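Local coordinates for protein glutathione S-transferase omega-like 2 (Saccharomyces cerevisiae, PDB 5LKB) that uses glutathione as a thiol transferase, reducing dehydroascorbate, dimethylarsinic acid and beta-hydroxyethyl disulfide, and reacts with glutathionyl-(hydro)quinones, at residues P150-S153 against A154-V158. Residues are numbered along the deposited sequence; the frame is centred on the assembly and turned at random.
Sequences PQYS and ARFTV
In the thioredoxin-like domain, the loop that leads from helix 141-148 to strand 160-163 and carries the glutathione-binding residues Arg155 and Val158 is bridged by Tyr152, whose ring packs on Ala154 and Phe156 and whose hydroxyl bonds to Arg155. With CG anti to the backbone N (chi1 -172°), the buried phenol runs beside the loop that follows it, and its OH donates a hydrogen bond of 2.7 Å to Arg155 O. The hydroxyl approaches from above the carbonyl plane, 39° out of it. On the way the ring passes Ala154, whose N lies over one face, offset toward the rim, while its CB comes 3.4 Å from Tyr152 OH. Phe156, the centre of an inverse gamma turn, meets the edge of the phenol, its CE1 lying 3.7 Å from Tyr152 CD2. The two rings are oblique, neither stacked nor edge-to-face, with their planes at 41°. Beyond this pair, Tyr145 meets the Tyr152 ring and Tyr146 packs edge-to-face with Phe156, tying the loop to helix 141-148. A phenylalanine in place of Tyr152 would probably keep much of the ring packing but leave Arg155 O without its phenolic donor. The hydrogen bond holds the Arg155 carbonyl, an arrangement consistent with Tyr152 helping to set the main chain at a residue that binds glutathione.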
loop_
_atom_site.group_PDB
_atom_site.type_symbol
_atom_site.label_atom_id
_atom_site.label_comp_id
_atom_site.label_asym_id
_atom_site.label_seq_id
_atom_site.Cartn_x
_atom_site.Cartn_y
_atom_site.Cartn_z
ATOM N N PRO A 150 32.326 9.336 -24.868
ATOM C CA PRO A 150 32.043 8.087 -25.596
ATOM C C PRO A 150 32.378 6.826 -24.825
ATOM O O PRO A 150 31.870 5.764 -25.174
ATOM C CB PRO A 150 32.895 8.230 -26.867
ATOM C CG PRO A 150 32.937 9.732 -27.080
ATOM C CD PRO A 150 33.121 10.272 -25.676
ATOM N N GLN A 151 33.188 6.908 -23.777
ATOM C CA GLN A 151 33.549 5.748 -22.980
ATOM C C GLN A 151 32.656 5.563 -21.765
ATOM O O GLN A 151 32.950 4.713 -20.925
ATOM C CB GLN A 151 35.019 5.875 -22.522
ATOM C CG GLN A 151 36.035 5.354 -23.531
ATOM C CD GLN A 151 35.924 6.052 -24.858
ATOM O OE1 GLN A 151 36.296 7.215 -24.984
ATOM N NE2 GLN A 151 35.374 5.357 -25.855
ATOM N N TYR A 152 31.580 6.347 -21.636
ATOM C CA TYR A 152 30.731 6.248 -20.448
ATOM C C TYR A 152 30.152 4.844 -20.338
ATOM O O TYR A 152 29.709 4.263 -21.331
ATOM C CB TYR A 152 29.598 7.277 -20.532
ATOM C CG TYR A 152 28.780 7.389 -19.260
ATOM C CD1 TYR A 152 29.282 8.033 -18.129
ATOM C CD2 TYR A 152 27.522 6.808 -19.168
ATOM C CE1 TYR A 152 28.520 8.130 -16.936
ATOM C CE2 TYR A 152 26.786 6.879 -17.979
ATOM C CZ TYR A 152 27.278 7.566 -16.898
ATOM O OH TYR A 152 26.572 7.622 -15.734
ATOM N N SER A 153 30.139 4.292 -19.127
ATOM C CA SER A 153 29.601 2.947 -18.950
ATOM C C SER A 153 28.989 2.765 -17.563
ATOM O O SER A 153 29.255 1.786 -16.864
ATOM C CB SER A 153 30.681 1.900 -19.206
ATOM O OG SER A 153 31.673 2.024 -18.209
ATOM N N ALA A 154 28.157 3.712 -17.150
ATOM C CA ALA A 154 27.283 3.560 -15.990
ATOM C C ALA A 154 25.854 3.830 -16.440
ATOM O O ALA A 154 25.565 3.894 -17.635
ATOM C CB ALA A 154 27.731 4.495 -14.869
ATOM N N ARG A 155 24.940 3.962 -15.470
ATOM C CA ARG A 155 23.550 4.280 -15.775
ATOM C C ARG A 155 23.393 5.728 -16.215
ATOM O O ARG A 155 24.051 6.628 -15.701
ATOM C CB ARG A 155 22.678 4.008 -14.559
ATOM C CG ARG A 155 22.638 2.503 -14.197
ATOM C CD ARG A 155 22.094 2.265 -12.822
ATOM N NE ARG A 155 20.676 2.591 -12.701
ATOM C CZ ARG A 155 19.672 1.701 -12.720
ATOM N NH1 ARG A 155 19.915 0.403 -12.883
ATOM N NH2 ARG A 155 18.409 2.108 -12.579
ATOM N N PHE A 156 22.438 5.927 -17.133
ATOM C CA PHE A 156 22.197 7.195 -17.792
ATOM C C PHE A 156 21.134 7.974 -17.002
ATOM O O PHE A 156 19.952 8.030 -17.369
ATOM C CB PHE A 156 21.729 6.958 -19.222
ATOM C CG PHE A 156 22.575 6.018 -19.985
ATOM C CD1 PHE A 156 23.863 6.373 -20.326
ATOM C CD2 PHE A 156 22.098 4.799 -20.397
ATOM C CE1 PHE A 156 24.660 5.495 -21.028
ATOM C CE2 PHE A 156 22.896 3.927 -21.120
ATOM C CZ PHE A 156 24.184 4.301 -21.448
ATOM N N THR A 157 21.552 8.553 -15.888
ATOM C CA THR A 157 20.615 9.076 -14.895
ATOM C C THR A 157 20.182 10.497 -15.219
ATOM O O THR A 157 20.844 11.228 -15.970
ATOM C CB THR A 157 21.246 9.070 -13.502
ATOM O OG1 THR A 157 22.530 9.734 -13.546
ATOM C CG2 THR A 157 21.455 7.656 -12.991
ATOM N N VAL A 158 18.998 10.872 -14.675
ATOM C CA VAL A 158 18.577 12.284 -14.573
ATOM C C VAL A 158 18.816 12.757 -13.150
ATOM O O VAL A 158 18.844 11.954 -12.237
ATOM C CB VAL A 158 17.103 12.522 -15.004
ATOM C CG1 VAL A 158 16.951 12.237 -16.474
ATOM C CG2 VAL A 158 16.150 11.612 -14.191
#